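Local coordinates for protein flavodoxin (Bacillus cereus, PDB 6FSG) that carries flavin mononucleotide and probably serves as a low-potential electron donor to a number of redox enzymes, at residues K2-F7 with S44-Y49. Residues are numbered along the deposited sequence; the frame is centred on the assembly and turned at random. Where two conformers were deposited one is given.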
ATOM      1  N   LYS A   2     -12.759  -3.932  -9.000  1.00  7.97           N
ATOM      2  CA  LYS A   2     -11.475  -4.553  -9.295  1.00  9.34           C
ATOM      3  C   LYS A   2     -10.357  -3.730  -8.669  1.00  7.31           C
ATOM      4  O   LYS A   2     -10.250  -2.523  -8.912  1.00  8.35           O
ATOM      5  CB  LYS A   2     -11.255  -4.703 -10.802  1.00 14.17           C
ATOM      6  CG  LYS A   2     -10.239  -5.780 -11.130  1.00 19.76           C
ATOM      7  CD  LYS A   2     -10.100  -6.079 -12.621  1.00 22.68           C
ATOM      8  CE  LYS A   2      -8.844  -6.913 -12.833  1.00 22.23           C
ATOM      9  NZ  LYS A   2      -8.546  -7.340 -14.228  1.00 19.34           N
ATOM     10  N   LEU A   3      -9.529  -4.391  -7.872  1.00  5.56           N
ATOM     11  CA  LEU A   3      -8.537  -3.725  -7.049  1.00  5.79           C
ATOM     12  C   LEU A   3      -7.146  -4.265  -7.340  1.00  4.60           C
ATOM     13  O   LEU A   3      -6.975  -5.396  -7.797  1.00  5.52           O
ATOM     14  CB  LEU A   3      -8.857  -3.943  -5.566  1.00  6.59           C
ATOM     15  CG  LEU A   3     -10.305  -3.636  -5.175  1.00 10.35           C
ATOM     16  CD1 LEU A   3     -10.517  -4.037  -3.732  1.00 11.03           C
ATOM     17  CD2 LEU A   3     -10.697  -2.178  -5.387  1.00 11.80           C
ATOM     18  N   VAL A   4      -6.146  -3.438  -7.057  1.00  4.64           N
ATOM     19  CA  VAL A   4      -4.748  -3.837  -7.162  1.00  4.39           C
ATOM     20  C   VAL A   4      -4.017  -3.455  -5.884  1.00  4.42           C
ATOM     21  O   VAL A   4      -4.260  -2.390  -5.304  1.00  5.11           O
ATOM     22  CB  VAL A   4      -4.067  -3.230  -8.413  1.00  4.81           C
ATOM     23  CG1 VAL A   4      -3.986  -1.705  -8.336  1.00  5.90           C
ATOM     24  CG2 VAL A   4      -2.679  -3.862  -8.639  1.00  6.05           C
ATOM     25  N   MET A   5      -3.119  -4.337  -5.450  1.00  4.08           N
ATOM     26  CA  MET A   5      -2.215  -4.081  -4.337  1.00  3.61           C
ATOM     27  C   MET A   5      -0.794  -4.310  -4.830  1.00  3.88           C
ATOM     28  O   MET A   5      -0.491  -5.366  -5.393  1.00  5.85           O
ATOM     29  CB  MET A   5      -2.499  -5.026  -3.158  1.00  4.67           C
ATOM     30  CG  MET A   5      -1.573  -4.836  -1.962  1.00  5.69           C
ATOM     31  SD  MET A   5      -1.772  -6.033  -0.633  1.00  6.26           S
ATOM     32  CE  MET A   5      -3.327  -5.514   0.087  1.00  6.96           C
ATOM     33  N   ILE A   6       0.084  -3.344  -4.592  0.56  4.55           N
ATOM     34  CA  ILE A   6       1.499  -3.496  -4.905  0.56  4.28           C
ATOM     35  C   ILE A   6       2.286  -3.276  -3.630  0.56  4.14           C
ATOM     36  O   ILE A   6       2.204  -2.202  -3.019  0.56  2.79           O
ATOM     37  CB  ILE A   6       1.960  -2.549  -6.021  0.56  5.16           C
ATOM     38  CG1 ILE A   6       1.195  -2.888  -7.300  0.56  5.93           C
ATOM     39  CG2 ILE A   6       3.472  -2.657  -6.217  0.56  6.60           C
ATOM     40  CD1 ILE A   6       1.409  -1.916  -8.402  0.56  6.71           C
ATOM     41  N   PHE A   7       3.056  -4.278  -3.234  1.00  3.98           N
ATOM     42  CA  PHE A   7       3.789  -4.230  -1.973  1.00  4.37           C
ATOM     43  C   PHE A   7       5.274  -4.516  -2.173  1.00  4.01           C
ATOM     44  O   PHE A   7       5.689  -5.178  -3.133  1.00  4.41           O
ATOM     45  CB  PHE A   7       3.215  -5.198  -0.915  1.00  5.44           C
ATOM     46  CG  PHE A   7       3.590  -6.622  -1.161  1.00  4.93           C
ATOM     47  CD1 PHE A   7       2.846  -7.409  -2.029  1.00  5.97           C
ATOM     48  CD2 PHE A   7       4.721  -7.162  -0.572  1.00  5.96           C
ATOM     49  CE1 PHE A   7       3.221  -8.724  -2.296  1.00  7.00           C
ATOM     50  CE2 PHE A   7       5.093  -8.466  -0.824  1.00  7.11           C
ATOM     51  CZ  PHE A   7       4.346  -9.251  -1.687  1.00  7.89           C
ATOM     52  N   SER A  44       1.678   2.371 -14.890  1.00  7.98           N
ATOM     53  CA  SER A  44       0.485   2.608 -15.697  1.00  8.60           C
ATOM     54  C   SER A  44      -0.650   1.652 -15.353  1.00  9.08           C
ATOM     55  O   SER A  44      -1.816   1.972 -15.612  1.00 10.90           O
ATOM     56  CB  SER A  44       0.797   2.505 -17.194  1.00  9.76           C
ATOM     57  OG  SER A  44       1.323   1.238 -17.541  1.00 10.78           O
ATOM     58  N   ILE A  45      -0.350   0.485 -14.774  1.00  8.46           N
ATOM     59  CA  ILE A  45      -1.433  -0.450 -14.476  1.00 10.56           C
ATOM     60  C   ILE A  45      -2.395   0.123 -13.440  1.00  9.77           C
ATOM     61  O   ILE A  45      -3.574  -0.247 -13.413  1.00 10.76           O
ATOM     62  CB  ILE A  45      -0.955  -1.873 -14.105  1.00 11.53           C
ATOM     63  CG1 ILE A  45      -0.341  -1.933 -12.708  1.00 10.42           C
ATOM     64  CG2 ILE A  45      -0.009  -2.392 -15.169  1.00 12.25           C
ATOM     65  CD1 ILE A  45       0.087  -3.338 -12.317  1.00 10.06           C
ATOM     66  N   LEU A  46      -1.924   1.041 -12.587  1.00  8.91           N
ATOM     67  CA  LEU A  46      -2.802   1.613 -11.572  1.00  9.46           C
ATOM     68  C   LEU A  46      -4.003   2.322 -12.181  1.00 10.43           C
ATOM     69  O   LEU A  46      -5.034   2.464 -11.511  1.00 12.50           O
ATOM     70  CB  LEU A  46      -2.056   2.603 -10.687  1.00  9.00           C
ATOM     71  CG  LEU A  46      -0.892   2.047  -9.874  1.00  7.87           C
ATOM     72  CD1 LEU A  46      -0.367   3.112  -8.952  1.00  7.10           C
ATOM     73  CD2 LEU A  46      -1.259   0.798  -9.076  1.00  8.87           C
ATOM     74  N   GLU A  47      -3.893   2.780 -13.430  1.00  9.17           N
ATOM     75  CA  GLU A  47      -5.014   3.452 -14.074  1.00  9.67           C
ATOM     76  C   GLU A  47      -6.165   2.509 -14.385  1.00  9.52           C
ATOM     77  O   GLU A  47      -7.272   2.973 -14.688  1.00  9.25           O
ATOM     78  CB  GLU A  47      -4.533   4.100 -15.371  1.00 10.36           C
ATOM     79  CG  GLU A  47      -3.607   5.264 -15.131  1.00 10.75           C
ATOM     80  CD  GLU A  47      -3.133   5.927 -16.404  1.00 12.49           C
ATOM     81  OE1 GLU A  47      -3.012   5.247 -17.445  1.00 16.34           O
ATOM     82  OE2 GLU A  47      -2.863   7.141 -16.353  1.00 10.02           O
ATOM     83  N   GLN A  48      -5.937   1.207 -14.328  1.00  9.58           N
ATOM     84  CA  GLN A  48      -6.916   0.239 -14.795  1.00  9.98           C
ATOM     85  C   GLN A  48      -7.697  -0.415 -13.674  1.00  8.45           C
ATOM     86  O   GLN A  48      -8.459  -1.349 -13.932  1.00 10.88           O
ATOM     87  CB  GLN A  48      -6.213  -0.793 -15.663  1.00 11.20           C
ATOM     88  CG  GLN A  48      -5.879  -0.155 -16.991  1.00 14.76           C
ATOM     89  CD  GLN A  48      -4.714  -0.786 -17.679  1.00 17.16           C
ATOM     90  OE1 GLN A  48      -3.565  -0.473 -17.388  1.00 17.82           O
ATOM     91  NE2 GLN A  48      -4.996  -1.674 -18.609  1.00 17.32           N
ATOM     92  N   TYR A  49      -7.564   0.086 -12.448  0.68  7.17           N
ATOM     93  CA  TYR A  49      -8.200  -0.492 -11.273  0.68  6.01           C
ATOM     94  C   TYR A  49      -9.041   0.545 -10.545  0.68  6.92           C
ATOM     95  O   TYR A  49      -8.760   1.742 -10.594  0.68  8.46           O
ATOM     96  CB  TYR A  49      -7.130  -1.058 -10.345  0.68  6.27           C
ATOM     97  CG  TYR A  49      -6.502  -2.282 -10.941  0.68  6.76           C
ATOM     98  CD1 TYR A  49      -7.064  -3.533 -10.746  0.68  7.87           C
ATOM     99  CD2 TYR A  49      -5.381  -2.184 -11.741  0.68  6.55           C
ATOM    100  CE1 TYR A  49      -6.503  -4.655 -11.308  0.68  8.98           C
ATOM    101  CE2 TYR A  49      -4.811  -3.298 -12.307  0.68  7.63           C
ATOM    102  CZ  TYR A  49      -5.377  -4.536 -12.093  0.68  8.14           C
ATOM    103  OH  TYR A  49      -4.824  -5.668 -12.656  0.68  9.13           O
TER
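Apolar packing of a 3-10 segment and the tyrosine that follows it against one face of an inner strand makes this contact, in the flavodoxin fold with its five-stranded parallel sheet. Strand 2-7, between 31-36 and 51-55, turns K2, V4 and I6 toward residues 44-49, which lead into strand 51-55; the alternate side chains L3 and M5 pack on helix 13-26 across the sheet. The contact buries Y49 most. Its CG lies anti to the carbonyl carbon (chi1 -70°), which lays the ring over the strand, and V4 CB sits 3.6 Å from the ring centroid, 11° off the normal, a CH-pi contact over the face. A beta-branched valine suits this place, short and broad beneath a flat ring. The tyrosine can span the strand and still satisfy its hydroxyl, which hydrogen-bonds E33 on strand 31-36. At the exposed end K2 runs extended past the ring, its methylenes giving apolar cover (CE to Y49 CE1, 3.6 Å). Farther along, branched I45 and L46 reach the strand from the turn: I6 CD1 comes within 4.4 Å of I45 CD1, and L46 CD2 sits over the gap between V4 and I6, 3.8 Å from V4 CG1 and 3.9 Å from I6 CD1.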